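Local coordinates for leucine-rich repeat protein (Bacteroides thetaiotaomicron, PDB 4ECN), which is of unknown function but, as an extracellular protein built largely of leucine-rich repeats, probably binds other proteins, at residues Q42-V47 / L59-Y64; Y221-Q226 / V257-K262; I444-K449 / E481-S486. One frame throughout, in Å; residues are numbered along the deposited sequence.

In the fold
The three contacts illustrate how an elongated chain is held together piece by piece. Contact 1 joins two strands of a hairpin in the first DUF4458 domain, contact 2 packs together strands 214-227 and 251-259, which belong to one sheet without pairing with each other, and contact 3 links two loops of the leucine-rich repeat part. They follow one another along the chain without overlapping. The centres of contacts 1 and 2 lie about 38 Å apart, and those of contacts 2 and 3 about 29 Å apart with about 17 Å between their nearest atoms; contacts 1 and 3 are separated by about 60 Å between centres. None contains Gln314 or Val317, the residues that bind the sodium ion.

Contact 1. Residues Q42-V47 / L59-Y64; sequences QKIKVV and LLLNAY
Leu61 lies across the backbone of Gln42 and Lys43, in the hairpin made by strands 43-49 and 54-63. Its CB rests beside the chain, 3.6 Å from Gln42 C. One bond on, Leu61 CG stays near Lys43 N and O. Both methyls lie near Lys43 O, Leu61 CD1 the nearer at 3.4 Å, and Leu61 CD1 also touches Ile44 CG2 at 3.6 Å, the two side chains crossing at about a right angle. Ile44 offers this branch because its CG1 stands anti to the backbone N (chi1 -167°), leading away from strand 54-63. Next along the strands, Ile44 and Leu59 form an antiparallel hydrogen-bonded pair, with Ile44 N to Leu59 O and Leu59 N to Ile44 O both 2.9 Å. A further bond, Leu61 N to Gln42 O at 3.0 Å, has its donor well above the carbonyl plane, at the classic beta bulge where Gln42 and Lys43 both face Tyr93. Lys43 and Leu60, a non-hydrogen-bonded pair, run side by side with Lys43 CG 3.8 Å from Leu60 CD2, and Lys43 NZ ends in a salt bridge to Asp97. The chemistry thus divides by face: Ile44, Leu59 and Leu61 make up the apolar side, Leu61 also resting on Leu17, while the other face couples an aliphatic contact to a charge pair.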
loop_
_atom_site.group_PDB
_atom_site.type_symbol
_atom_site.label_atom_id
_atom_site.label_comp_id
_atom_site.label_asym_id
_atom_site.label_seq_id
_atom_site.Cartn_x
_atom_site.Cartn_y
_atom_site.Cartn_z
ATOM N N GLN A 42 -27.352 -53.456 16.969
ATOM C CA GLN A 42 -26.665 -54.698 16.632
ATOM C C GLN A 42 -26.470 -54.829 15.083
ATOM O O GLN A 42 -26.125 -55.909 14.599
ATOM C CB GLN A 42 -27.417 -55.913 17.218
ATOM C CG GLN A 42 -28.899 -56.033 16.851
ATOM C CD GLN A 42 -29.510 -57.299 17.401
ATOM O OE1 GLN A 42 -29.162 -57.772 18.492
ATOM N NE2 GLN A 42 -30.441 -57.878 16.657
ATOM N N LYS A 43 -26.626 -53.710 14.335
ATOM C CA LYS A 43 -26.445 -53.583 12.874
ATOM C C LYS A 43 -26.015 -52.151 12.477
ATOM O O LYS A 43 -26.124 -51.224 13.284
ATOM C CB LYS A 43 -27.731 -53.956 12.107
ATOM C CG LYS A 43 -27.882 -55.426 11.753
ATOM C CD LYS A 43 -29.190 -55.672 10.996
ATOM C CE LYS A 43 -29.398 -57.114 10.592
ATOM N NZ LYS A 43 -30.670 -57.300 9.844
ATOM N N ILE A 44 -25.510 -51.986 11.241
ATOM C CA ILE A 44 -25.100 -50.702 10.666
ATOM C C ILE A 44 -25.159 -50.809 9.133
ATOM O O ILE A 44 -24.756 -51.829 8.557
ATOM C CB ILE A 44 -23.706 -50.194 11.157
ATOM C CG1 ILE A 44 -23.484 -48.713 10.774
ATOM C CG2 ILE A 44 -22.537 -51.106 10.697
ATOM C CD1 ILE A 44 -22.287 -48.056 11.366
ATOM N N LYS A 45 -25.681 -49.763 8.486
ATOM C CA LYS A 45 -25.741 -49.683 7.032
ATOM C C LYS A 45 -24.930 -48.461 6.645
ATOM O O LYS A 45 -25.373 -47.323 6.798
ATOM C CB LYS A 45 -27.197 -49.662 6.497
ATOM C CG LYS A 45 -27.317 -49.727 4.955
ATOM C CD LYS A 45 -28.755 -50.014 4.458
ATOM C CE LYS A 45 -29.735 -48.876 4.649
ATOM N NZ LYS A 45 -31.151 -49.324 4.532
ATOM N N VAL A 46 -23.704 -48.700 6.236
ATOM C CA VAL A 46 -22.813 -47.621 5.869
ATOM C C VAL A 46 -23.011 -47.332 4.367
ATOM O O VAL A 46 -22.834 -48.209 3.509
ATOM C CB VAL A 46 -21.340 -47.934 6.248
ATOM C CG1 VAL A 46 -20.425 -46.773 5.899
ATOM C CG2 VAL A 46 -21.212 -48.275 7.732
ATOM N N VAL A 47 -23.419 -46.094 4.078
ATOM C CA VAL A 47 -23.642 -45.592 2.725
ATOM C C VAL A 47 -22.300 -45.025 2.214
ATOM O O VAL A 47 -21.701 -44.165 2.865
ATOM C CB VAL A 47 -24.800 -44.551 2.704
ATOM C CG1 VAL A 47 -24.985 -43.937 1.318
ATOM C CG2 VAL A 47 -26.103 -45.172 3.189
ATOM N N LEU A 59 -24.087 -54.505 7.683
ATOM C CA LEU A 59 -23.176 -55.313 8.504
ATOM C C LEU A 59 -23.704 -55.415 9.928
ATOM O O LEU A 59 -24.486 -54.567 10.351
ATOM C CB LEU A 59 -21.746 -54.716 8.515
ATOM C CG LEU A 59 -20.957 -54.758 7.210
ATOM C CD1 LEU A 59 -19.886 -53.701 7.193
ATOM C CD2 LEU A 59 -20.388 -56.138 6.933
ATOM N N LEU A 60 -23.264 -56.434 10.672
ATOM C CA LEU A 60 -23.665 -56.627 12.065
ATOM C C LEU A 60 -22.646 -55.988 13.021
ATOM O O LEU A 60 -21.461 -55.866 12.694
ATOM C CB LEU A 60 -23.826 -58.132 12.398
ATOM C CG LEU A 60 -24.906 -58.933 11.659
ATOM C CD1 LEU A 60 -24.507 -60.390 11.528
ATOM C CD2 LEU A 60 -26.261 -58.800 12.330
ATOM N N LEU A 61 -23.128 -55.594 14.204
ATOM C CA LEU A 61 -22.340 -55.024 15.290
ATOM C C LEU A 61 -21.979 -56.097 16.315
ATOM O O LEU A 61 -22.847 -56.851 16.767
ATOM C CB LEU A 61 -23.124 -53.884 15.976
ATOM C CG LEU A 61 -22.838 -52.430 15.586
ATOM C CD1 LEU A 61 -22.952 -52.210 14.111
ATOM C CD2 LEU A 61 -23.783 -51.479 16.304
ATOM N N ASN A 62 -20.698 -56.166 16.673
ATOM C CA ASN A 62 -20.175 -57.069 17.697
ATOM C C ASN A 62 -19.862 -56.221 18.929
ATOM O O ASN A 62 -19.177 -55.198 18.799
ATOM C CB ASN A 62 -18.943 -57.849 17.189
ATOM C CG ASN A 62 -19.169 -58.661 15.931
ATOM O OD1 ASN A 62 -19.676 -59.790 15.963
ATOM N ND2 ASN A 62 -18.743 -58.118 14.796
ATOM N N ALA A 63 -20.393 -56.593 20.108
ATOM C CA ALA A 63 -20.163 -55.787 21.307
ATOM C C ALA A 63 -18.961 -56.295 22.126
ATOM O O ALA A 63 -18.800 -57.500 22.340
ATOM C CB ALA A 63 -21.410 -55.759 22.174
ATOM N N TYR A 64 -18.121 -55.341 22.562
ATOM C CA TYR A 64 -16.938 -55.531 23.406
ATOM C C TYR A 64 -17.020 -54.538 24.602
ATOM O O TYR A 64 -18.053 -53.877 24.772
ATOM C CB TYR A 64 -15.623 -55.376 22.595
ATOM C CG TYR A 64 -15.428 -54.036 21.911
ATOM C CD1 TYR A 64 -15.917 -53.807 20.629
ATOM C CD2 TYR A 64 -14.691 -53.024 22.516
ATOM C CE1 TYR A 64 -15.729 -52.582 19.989
ATOM C CE2 TYR A 64 -14.498 -51.793 21.888
ATOM C CZ TYR A 64 -15.020 -51.576 20.622
ATOM O OH TYR A 64 -14.854 -50.365 19.995
#

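Contact 2. Residues Y221-Q226 / V257-K262; sequences YTTYSQ and VPIQLK
Packing between strands that are not paired with each other is the business of this contact, within the sheet that contains strands 214-227 and 251-259. Segment 221-226 falls in the second DUF4458 range, whose clan is that of transthyretin, and the packing is consistent with the apposed layers of a beta-sandwich. The axes of segments 221-226 and 257-259 approach to 9.0 Å, with 62° between their directions, and Tyr221 spans the gap. With its CG between the backbone N and the carbonyl carbon (chi1 69°), the ring reaches over to the end of the other strand. Val257 CG1 covers the root of the side chain, 4.2 Å from Tyr221 CB. Farther out, Ile259 CD1 sits over one ring face, 3.9 Å from the Tyr221 ring centroid and displaced toward the rim, in a CH-pi contact. The same methyl meets Thr223 CG2 tip to tip at 3.8 Å, while Thr223 OG1 is hydrogen-bonded to Tyr150 OH. At the phenol end, Gln260 N donates to Tyr221 OH over 2.7 Å, and this oxygen is also hydrogen-bonded to Glu235 OE2. Gln260 then folds back at its second torsion, and its NE2 gives a hydrogen bond of 3.1 Å to Pro258 O; Gln260 NE2 has another partner in Glu140 OE1. A phenylalanine in place of Tyr221 would probably keep the methyl-on-ring packing but leave the Gln260 N-H without its acceptor and Glu235 OE2 with one partner fewer. Around this core, Glu235 of strand 230-238 also takes the backbone N-H groups of Leu261 and Lys262, Val257 touches Val160 of strand 157-164, and Ile259 and Val257 both lie on Leu137 of strand 130-139.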
loop_
_atom_site.group_PDB
_atom_site.type_symbol
_atom_site.label_atom_id
_atom_site.label_comp_id
_atom_site.label_asym_id
_atom_site.label_seq_id
_atom_site.Cartn_x
_atom_site.Cartn_y
_atom_site.Cartn_z
ATOM N N TYR A 221 -29.355 -23.243 -6.407
ATOM C CA TYR A 221 -29.069 -24.502 -7.104
ATOM C C TYR A 221 -28.298 -24.250 -8.408
ATOM O O TYR A 221 -28.352 -23.156 -8.991
ATOM C CB TYR A 221 -30.348 -25.329 -7.408
ATOM C CG TYR A 221 -31.253 -24.694 -8.443
ATOM C CD1 TYR A 221 -31.063 -24.930 -9.805
ATOM C CD2 TYR A 221 -32.254 -23.800 -8.068
ATOM C CE1 TYR A 221 -31.843 -24.288 -10.766
ATOM C CE2 TYR A 221 -33.045 -23.160 -9.020
ATOM C CZ TYR A 221 -32.844 -23.418 -10.368
ATOM O OH TYR A 221 -33.637 -22.817 -11.311
ATOM N N THR A 222 -27.606 -25.303 -8.861
ATOM C CA THR A 222 -26.918 -25.393 -10.139
ATOM C C THR A 222 -27.341 -26.727 -10.749
ATOM O O THR A 222 -27.147 -27.773 -10.118
ATOM C CB THR A 222 -25.403 -25.217 -9.998
ATOM O OG1 THR A 222 -25.131 -23.970 -9.363
ATOM C CG2 THR A 222 -24.705 -25.236 -11.330
ATOM N N THR A 223 -27.980 -26.685 -11.935
ATOM C CA THR A 223 -28.385 -27.915 -12.635
ATOM C C THR A 223 -27.336 -28.255 -13.717
ATOM O O THR A 223 -26.697 -27.354 -14.269
ATOM C CB THR A 223 -29.805 -27.815 -13.226
ATOM O OG1 THR A 223 -29.928 -26.603 -13.960
ATOM C CG2 THR A 223 -30.894 -27.893 -12.165
ATOM N N TYR A 224 -27.164 -29.561 -14.003
ATOM C CA TYR A 224 -26.208 -30.065 -14.990
ATOM C C TYR A 224 -26.819 -31.059 -15.990
ATOM O O TYR A 224 -27.681 -31.861 -15.631
ATOM C CB TYR A 224 -25.036 -30.772 -14.295
ATOM C CG TYR A 224 -24.283 -29.909 -13.315
ATOM C CD1 TYR A 224 -23.241 -29.086 -13.736
ATOM C CD2 TYR A 224 -24.600 -29.922 -11.960
ATOM C CE1 TYR A 224 -22.560 -28.268 -12.837
ATOM C CE2 TYR A 224 -23.921 -29.116 -11.051
ATOM C CZ TYR A 224 -22.901 -28.292 -11.492
ATOM O OH TYR A 224 -22.236 -27.495 -10.588
ATOM N N SER A 225 -26.312 -31.035 -17.235
ATOM C CA SER A 225 -26.673 -31.973 -18.303
ATOM C C SER A 225 -25.473 -32.873 -18.583
ATOM O O SER A 225 -24.357 -32.369 -18.649
ATOM C CB SER A 225 -27.123 -31.233 -19.560
ATOM O OG SER A 225 -26.079 -30.465 -20.138
ATOM N N GLN A 226 -25.688 -34.199 -18.697
ATOM C CA GLN A 226 -24.615 -35.167 -18.952
ATOM C C GLN A 226 -24.732 -35.680 -20.381
ATOM O O GLN A 226 -25.825 -36.062 -20.814
ATOM C CB GLN A 226 -24.655 -36.335 -17.934
ATOM C CG GLN A 226 -23.402 -37.237 -17.890
ATOM C CD GLN A 226 -22.310 -36.782 -16.930
ATOM O OE1 GLN A 226 -22.541 -36.480 -15.750
ATOM N NE2 GLN A 226 -21.069 -36.848 -17.379
ATOM N N VAL A 257 -37.089 -27.931 -4.587
ATOM C CA VAL A 257 -36.024 -27.318 -5.374
ATOM C C VAL A 257 -36.737 -26.624 -6.559
ATOM O O VAL A 257 -37.084 -27.291 -7.540
ATOM C CB VAL A 257 -34.905 -28.301 -5.796
ATOM C CG1 VAL A 257 -33.834 -27.593 -6.621
ATOM C CG2 VAL A 257 -34.275 -28.975 -4.580
ATOM N N PRO A 258 -37.054 -25.310 -6.430
ATOM C CA PRO A 258 -37.824 -24.614 -7.479
ATOM C C PRO A 258 -36.998 -24.245 -8.729
ATOM O O PRO A 258 -36.381 -23.174 -8.790
ATOM C CB PRO A 258 -38.304 -23.344 -6.765
ATOM C CG PRO A 258 -37.283 -23.077 -5.746
ATOM C CD PRO A 258 -36.785 -24.418 -5.284
ATOM N N ILE A 259 -37.071 -25.102 -9.761
ATOM C CA ILE A 259 -36.343 -24.909 -11.015
ATOM C C ILE A 259 -36.994 -23.756 -11.795
ATOM O O ILE A 259 -38.211 -23.714 -11.917
ATOM C CB ILE A 259 -36.288 -26.230 -11.821
ATOM C CG1 ILE A 259 -35.639 -27.376 -10.988
ATOM C CG2 ILE A 259 -35.593 -26.051 -13.188
ATOM C CD1 ILE A 259 -34.204 -27.144 -10.465
ATOM N N GLN A 260 -36.171 -22.812 -12.290
ATOM C CA GLN A 260 -36.622 -21.603 -12.983
ATOM C C GLN A 260 -36.591 -21.708 -14.509
ATOM O O GLN A 260 -37.420 -21.062 -15.168
ATOM C CB GLN A 260 -35.737 -20.409 -12.581
ATOM C CG GLN A 260 -35.724 -20.094 -11.090
ATOM C CD GLN A 260 -37.079 -19.721 -10.544
ATOM O OE1 GLN A 260 -37.763 -18.823 -11.057
ATOM N NE2 GLN A 260 -37.471 -20.386 -9.464
ATOM N N LEU A 261 -35.600 -22.462 -15.060
ATOM C CA LEU A 261 -35.333 -22.641 -16.499
ATOM C C LEU A 261 -35.106 -21.273 -17.124
ATOM O O LEU A 261 -35.814 -20.873 -18.055
ATOM C CB LEU A 261 -36.461 -23.403 -17.226
ATOM C CG LEU A 261 -36.880 -24.754 -16.665
ATOM C CD1 LEU A 261 -38.252 -25.144 -17.179
ATOM C CD2 LEU A 261 -35.866 -25.826 -16.962
ATOM N N LYS A 262 -34.182 -20.515 -16.535
ATOM C CA LYS A 262 -33.875 -19.165 -16.989
ATOM C C LYS A 262 -32.377 -19.004 -17.277
ATOM O O LYS A 262 -31.574 -19.927 -17.080
ATOM C CB LYS A 262 -34.319 -18.119 -15.940
ATOM C CG LYS A 262 -35.795 -18.094 -15.596
ATOM C CD LYS A 262 -36.044 -17.082 -14.481
ATOM C CE LYS A 262 -37.463 -17.097 -13.960
ATOM N NZ LYS A 262 -37.629 -16.203 -12.781
#

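Contact 3. Residues I444-K449 / E481-S486; sequences IQRLTK and ENEELS
Gln445, in a 3-10 segment that begins earlier in the chain, is the first residue of its segment to meet the loop 481-486. Its CB packs on Leu485, 4.1 Å from Leu485 CG, and the extended chain then runs alongside the backbone of Leu485 and Ser486. The amide end lies near Leu485 O and Ser486 CA, but at 3.4 Å from Leu485 O the angle at Gln445 NE2 is too poor for a hydrogen bond. Next comes Arg446, which works in two halves. The aliphatic half crosses Leu485, whose two methyls rest against successive carbons on the same side: Arg446 CB is 4.0 Å from Leu485 CD2, and Arg446 CG is equally far from Leu485 CD1. Because its CG lies anti to the backbone N (chi1 -158°) and the chain stays extended to NE, the guanidinium is carried on to Glu483. There Arg446 NE gives a hydrogen bond of 2.8 Å to Glu483 OE1, received on the syn lone pair and near the guanidinium plane, as part of a salt bridge. The two flat groups are nearly coplanar, 23° apart. Arg446 NH2 lies 3.6 Å from Glu483 OE2, too long for a second bond; Glu483 OE2 is hydrogen-bonded to Gln479 NE2, and Arg446 NH1 to Gly344 O. Leu447 centres an inverse gamma turn and touches Leu352. Both segments belong to loops that lead back to adjacent parallel strands, 452-456 and 495-499, and such stacking of successive connecting loops beside a parallel sheet is typical of the leucine-rich repeat solenoid.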
loop_
_atom_site.group_PDB
_atom_site.type_symbol
_atom_site.label_atom_id
_atom_site.label_comp_id
_atom_site.label_asym_id
_atom_site.label_seq_id
_atom_site.Cartn_x
_atom_site.Cartn_y
_atom_site.Cartn_z
ATOM N N ILE A 444 -8.165 -9.569 -18.967
ATOM C CA ILE A 444 -8.110 -8.191 -18.467
ATOM C C ILE A 444 -8.547 -7.230 -19.626
ATOM O O ILE A 444 -9.157 -6.195 -19.357
ATOM C CB ILE A 444 -6.652 -7.915 -17.919
ATOM C CG1 ILE A 444 -6.329 -8.788 -16.695
ATOM C CG2 ILE A 444 -6.347 -6.466 -17.608
ATOM C CD1 ILE A 444 -7.327 -8.699 -15.519
ATOM N N GLN A 445 -8.310 -7.631 -20.901
ATOM C CA GLN A 445 -8.673 -6.901 -22.125
ATOM C C GLN A 445 -10.190 -6.797 -22.362
ATOM O O GLN A 445 -10.612 -6.128 -23.320
ATOM C CB GLN A 445 -8.067 -7.604 -23.350
ATOM C CG GLN A 445 -6.612 -7.321 -23.601
ATOM C CD GLN A 445 -6.071 -8.206 -24.684
ATOM O OE1 GLN A 445 -5.801 -9.384 -24.463
ATOM N NE2 GLN A 445 -5.889 -7.662 -25.872
ATOM N N ARG A 446 -10.996 -7.530 -21.567
ATOM C CA ARG A 446 -12.448 -7.545 -21.704
ATOM C C ARG A 446 -13.093 -6.543 -20.722
ATOM O O ARG A 446 -14.259 -6.196 -20.892
ATOM C CB ARG A 446 -12.985 -8.969 -21.476
ATOM C CG ARG A 446 -14.364 -9.226 -22.089
ATOM C CD ARG A 446 -14.835 -10.645 -21.844
ATOM N NE ARG A 446 -16.132 -10.921 -22.467
ATOM C CZ ARG A 446 -17.279 -11.098 -21.813
ATOM N NH1 ARG A 446 -17.307 -11.072 -20.484
ATOM N NH2 ARG A 446 -18.398 -11.348 -22.479
ATOM N N LEU A 447 -12.322 -6.049 -19.732
ATOM C CA LEU A 447 -12.756 -5.112 -18.691
ATOM C C LEU A 447 -12.628 -3.686 -19.210
ATOM O O LEU A 447 -11.735 -2.934 -18.815
ATOM C CB LEU A 447 -11.900 -5.341 -17.431
ATOM C CG LEU A 447 -11.772 -6.789 -16.949
ATOM C CD1 LEU A 447 -10.870 -6.868 -15.765
ATOM C CD2 LEU A 447 -13.128 -7.398 -16.640
ATOM N N THR A 448 -13.515 -3.333 -20.145
ATOM C CA THR A 448 -13.509 -2.073 -20.895
ATOM C C THR A 448 -13.834 -0.847 -20.024
ATOM O O THR A 448 -13.428 0.261 -20.402
ATOM C CB THR A 448 -14.491 -2.173 -22.063
ATOM O OG1 THR A 448 -15.779 -2.586 -21.565
ATOM C CG2 THR A 448 -14.005 -3.163 -23.133
ATOM N N LYS A 449 -14.513 -1.031 -18.860
ATOM C CA LYS A 449 -14.872 0.093 -17.978
ATOM C C LYS A 449 -13.772 0.388 -16.934
ATOM O O LYS A 449 -13.909 1.336 -16.162
ATOM C CB LYS A 449 -16.201 -0.170 -17.265
ATOM C CG LYS A 449 -17.397 -0.102 -18.183
ATOM C CD LYS A 449 -18.712 -0.127 -17.422
ATOM C CE LYS A 449 -19.880 -0.412 -18.345
ATOM N NZ LYS A 449 -21.174 -0.201 -17.656
ATOM N N GLU A 481 -12.009 -16.096 -26.908
ATOM C CA GLU A 481 -11.141 -16.320 -28.076
ATOM C C GLU A 481 -11.874 -15.878 -29.343
ATOM O O GLU A 481 -11.258 -15.371 -30.289
ATOM C CB GLU A 481 -10.725 -17.812 -28.167
ATOM C CG GLU A 481 -9.788 -18.179 -29.310
ATOM C CD GLU A 481 -8.494 -17.394 -29.402
ATOM O OE1 GLU A 481 -7.536 -17.718 -28.661
ATOM O OE2 GLU A 481 -8.432 -16.459 -30.234
ATOM N N ASN A 482 -13.210 -16.044 -29.325
ATOM C CA ASN A 482 -14.116 -15.723 -30.420
ATOM C C ASN A 482 -14.567 -14.253 -30.368
ATOM O O ASN A 482 -15.271 -13.795 -31.273
ATOM C CB ASN A 482 -15.322 -16.669 -30.390
ATOM C CG ASN A 482 -14.945 -18.099 -30.715
ATOM O OD1 ASN A 482 -14.259 -18.387 -31.710
ATOM N ND2 ASN A 482 -15.393 -19.030 -29.888
ATOM N N GLU A 483 -14.137 -13.512 -29.349
ATOM C CA GLU A 483 -14.453 -12.088 -29.229
ATOM C C GLU A 483 -13.212 -11.294 -29.610
ATOM O O GLU A 483 -12.086 -11.738 -29.335
ATOM C CB GLU A 483 -14.947 -11.736 -27.817
ATOM C CG GLU A 483 -16.159 -12.541 -27.374
ATOM C CD GLU A 483 -16.647 -12.335 -25.954
ATOM O OE1 GLU A 483 -15.938 -11.678 -25.158
ATOM O OE2 GLU A 483 -17.745 -12.844 -25.636
ATOM N N GLU A 484 -13.400 -10.138 -30.247
ATOM C CA GLU A 484 -12.259 -9.338 -30.675
ATOM C C GLU A 484 -11.748 -8.478 -29.480
ATOM O O GLU A 484 -11.972 -7.260 -29.410
ATOM C CB GLU A 484 -12.624 -8.484 -31.909
ATOM C CG GLU A 484 -12.971 -9.279 -33.169
ATOM C CD GLU A 484 -13.227 -8.467 -34.430
ATOM O OE1 GLU A 484 -12.645 -7.366 -34.568
ATOM O OE2 GLU A 484 -13.969 -8.965 -35.311
ATOM N N LEU A 485 -11.055 -9.151 -28.538
ATOM C CA LEU A 485 -10.478 -8.548 -27.332
ATOM C C LEU A 485 -9.185 -7.801 -27.653
ATOM O O LEU A 485 -8.225 -8.400 -28.160
ATOM C CB LEU A 485 -10.202 -9.635 -26.279
ATOM C CG LEU A 485 -11.137 -9.783 -25.087
ATOM C CD1 LEU A 485 -12.554 -10.116 -25.507
ATOM C CD2 LEU A 485 -10.620 -10.855 -24.140
ATOM N N SER A 486 -9.160 -6.495 -27.364
ATOM C CA SER A 486 -7.978 -5.672 -27.596
ATOM C C SER A 486 -7.853 -4.599 -26.530
ATOM O O SER A 486 -8.862 -4.106 -26.016
ATOM C CB SER A 486 -8.013 -5.034 -28.982
ATOM O OG SER A 486 -6.818 -4.313 -29.236
#